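Side-chain contact in glutamine cyclotransferase (Zymomonas mobilis, PDB 3NOL), which probably cyclises N-terminal glutamine of peptides and proteins to pyroglutamate with release of ammonia, as a calcium-containing bacterial beta-propeller glutaminyl cyclase: residues A[231-234]-A[235-238]. Residues are numbered along the deposited sequence; the frame is centred on the assembly and turned at random.
Sequences AWDK and EHHR. With SO4 (sulfate ion), chain D.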
ATOM      1  N   ALA A 231       5.766  -1.526   1.358  1.00  5.18           N
ATOM      2  CA  ALA A 231       6.303  -0.479   2.263  1.00  5.76           C
ATOM      3  C   ALA A 231       7.783  -0.283   2.002  1.00  6.78           C
ATOM      4  O   ALA A 231       8.453  -1.205   1.526  1.00  7.44           O
ATOM      5  CB  ALA A 231       6.082  -0.853   3.711  1.00  6.71           C
ATOM      6  N   TRP A 232       8.287   0.900   2.342  1.00  6.43           N
ATOM      7  CA  TRP A 232       9.648   1.261   2.002  1.00  7.14           C
ATOM      8  C   TRP A 232      10.240   2.030   3.164  1.00  7.02           C
ATOM      9  O   TRP A 232       9.649   2.987   3.650  1.00  6.70           O
ATOM     10  CB  TRP A 232       9.631   2.107   0.727  1.00  7.42           C
ATOM     11  CG  TRP A 232      10.936   2.724   0.315  1.00  6.58           C
ATOM     12  CD1 TRP A 232      11.214   4.066   0.213  1.00  7.16           C
ATOM     13  CD2 TRP A 232      12.126   2.033  -0.106  1.00  7.46           C
ATOM     14  NE1 TRP A 232      12.507   4.251  -0.231  1.00  8.43           N
ATOM     15  CE2 TRP A 232      13.093   3.024  -0.430  1.00  7.16           C
ATOM     16  CE3 TRP A 232      12.469   0.683  -0.235  1.00  8.33           C
ATOM     17  CZ2 TRP A 232      14.378   2.699  -0.895  1.00  7.99           C
ATOM     18  CZ3 TRP A 232      13.757   0.358  -0.698  1.00  8.15           C
ATOM     19  CH2 TRP A 232      14.691   1.356  -1.011  1.00  7.44           C
ATOM     20  N   ASP A 233      11.417   1.578   3.588  1.00  7.03           N
ATOM     21  CA  ASP A 233      12.168   2.168   4.672  1.00  7.28           C
ATOM     22  C   ASP A 233      13.272   2.938   3.977  1.00  7.22           C
ATOM     23  O   ASP A 233      14.245   2.354   3.484  1.00  7.46           O
ATOM     24  CB  ASP A 233      12.734   1.052   5.560  1.00  6.80           C
ATOM     25  CG  ASP A 233      13.807   1.527   6.543  1.00  6.52           C
ATOM     26  OD1 ASP A 233      14.311   0.651   7.271  1.00  6.97           O
ATOM     27  OD2 ASP A 233      14.156   2.728   6.565  1.00  6.26           O
ATOM     28  N   LYS A 234      13.105   4.252   3.949  1.00  7.91           N
ATOM     29  CA  LYS A 234      14.000   5.162   3.234  1.00  8.64           C
ATOM     30  C   LYS A 234      15.375   5.257   3.917  1.00  9.09           C
ATOM     31  O   LYS A 234      16.422   5.338   3.243  1.00  9.18           O
ATOM     32  CB  LYS A 234      13.334   6.544   3.168  1.00  9.95           C
ATOM     33  CG  LYS A 234      14.156   7.656   2.518  1.00 12.49           C
ATOM     34  CD  LYS A 234      14.287   7.444   1.047  1.00 14.79           C
ATOM     35  CE  LYS A 234      14.578   8.743   0.336  1.00 15.34           C
ATOM     36  NZ  LYS A 234      14.831   8.414  -1.093  1.00 17.12           N
ATOM     37  N   GLU A 235      15.376   5.254   5.247  1.00  7.79           N
ATOM     38  CA  GLU A 235      16.648   5.325   5.999  1.00  8.26           C
ATOM     39  C   GLU A 235      17.606   4.173   5.668  1.00  8.29           C
ATOM     40  O   GLU A 235      18.796   4.407   5.364  1.00  8.59           O
ATOM     41  CB  GLU A 235      16.408   5.370   7.507  1.00  7.95           C
ATOM     42  CG  GLU A 235      17.757   5.517   8.255  1.00  8.59           C
ATOM     43  CD  GLU A 235      17.670   5.586   9.781  1.00  9.69           C
ATOM     44  OE1 GLU A 235      18.739   5.866  10.389  1.00 12.08           O
ATOM     45  OE2 GLU A 235      16.577   5.348  10.352  1.00 11.71           O
ATOM     46  N   HIS A 236      17.090   2.935   5.712  1.00  8.39           N
ATOM     47  CA  HIS A 236      17.923   1.713   5.519  1.00  8.39           C
ATOM     48  C   HIS A 236      17.791   1.084   4.113  1.00  8.82           C
ATOM     49  O   HIS A 236      18.456   0.076   3.805  1.00  9.30           O
ATOM     50  CB  HIS A 236      17.597   0.659   6.592  1.00  8.06           C
ATOM     51  CG  HIS A 236      17.548   1.196   7.996  1.00  9.38           C
ATOM     52  ND1 HIS A 236      18.678   1.494   8.725  1.00 13.35           N
ATOM     53  CD2 HIS A 236      16.494   1.511   8.790  1.00 10.53           C
ATOM     54  CE1 HIS A 236      18.325   1.958   9.915  1.00  9.64           C
ATOM     55  NE2 HIS A 236      17.007   1.964   9.986  1.00 12.44           N
ATOM     56  N   HIS A 237      16.929   1.664   3.287  1.00  8.55           N
ATOM     57  CA  HIS A 237      16.567   1.110   1.973  1.00  9.16           C
ATOM     58  C   HIS A 237      16.109  -0.360   2.060  1.00  8.24           C
ATOM     59  O   HIS A 237      16.708  -1.267   1.461  1.00  8.18           O
ATOM     60  CB  HIS A 237      17.696   1.337   0.960  1.00 10.03           C
ATOM     61  CG  HIS A 237      17.624   2.671   0.271  1.00 13.13           C
ATOM     62  ND1 HIS A 237      18.026   2.850  -1.038  1.00 16.44           N
ATOM     63  CD2 HIS A 237      17.196   3.884   0.704  1.00 13.95           C
ATOM     64  CE1 HIS A 237      17.860   4.121  -1.376  1.00 16.62           C
ATOM     65  NE2 HIS A 237      17.349   4.768  -0.341  1.00 14.07           N
ATOM     66  N   ARG A 238      15.030  -0.561   2.810  1.00  7.89           N
ATOM     67  CA  ARG A 238      14.361  -1.866   2.899  1.00  7.65           C
ATOM     68  C   ARG A 238      12.992  -1.818   2.236  1.00  7.88           C
ATOM     69  O   ARG A 238      12.130  -1.019   2.631  1.00  7.38           O
ATOM     70  CB  ARG A 238      14.221  -2.318   4.362  1.00  7.35           C
ATOM     71  CG  ARG A 238      15.556  -2.606   5.070  1.00  8.22           C
ATOM     72  CD  ARG A 238      15.369  -3.159   6.499  1.00  7.72           C
ATOM     73  NE  ARG A 238      14.777  -2.146   7.383  1.00  8.78           N
ATOM     74  CZ  ARG A 238      14.335  -2.348   8.630  1.00 11.00           C
ATOM     75  NH1 ARG A 238      14.394  -3.545   9.208  1.00  9.88           N
ATOM     76  NH2 ARG A 238      13.823  -1.324   9.317  1.00  9.24           N
TER
HETATM   77  S   SO4 D 264      12.542  10.553  -2.936  1.00 30.66           S
HETATM   78  O1  SO4 D 264      13.747  10.939  -2.197  1.00 31.46           O
HETATM   79  O2  SO4 D 264      12.374   9.104  -2.897  1.00 30.36           O
HETATM   80  O3  SO4 D 264      11.398  11.214  -2.310  1.00 28.92           O
HETATM   81  O4  SO4 D 264      12.652  10.973  -4.338  1.00 30.25           O
HETATM   82  O   HOH W   1      14.256   3.486   9.354  1.00 26.74           O
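Trp232 turns the edge of its six-membered ring to a face of the His237 imidazole. CZ2 of Trp232 sits 3.4 Å above that ring, over its centre, and the two planes stand at 53°. With CG anti to the backbone N (chi1 172°), the indole reaches His237 edge first. Replacing Trp232 by an alanine would probably leave that face of His237 without its aromatic partner and the imidazole freer to turn. The Asp233 carboxylate is also held closely against the turn. Its OD2 accepts a hydrogen bond from the backbone N of His236, 3.1 Å away and above the carboxylate plane. NE and NH2 of Arg238 both donate to OD1 of Asp233, NE at 2.8 Å, in a salt bridge whose detail is doubtful because OD1 is less surely placed. Asp233 and Arg238 are an antiparallel hydrogen-bonded pair, with N of Asp233 2.9 Å from O of Arg238. Two residues, His237 and Arg238, stand against the single Asp233, and His237 has a positive phi (53°): a G1 beta bulge, between strands 227-233 and 238-243 of the beta-propeller. The solvent side is looser. A water bridges OD2 of Asp233 and OE2 of Glu235. Lys234 bends and reaches outward; its NZ makes a salt bridge with Asp181 and donates to two oxygens of a sulfate, probably from the crystallisation medium.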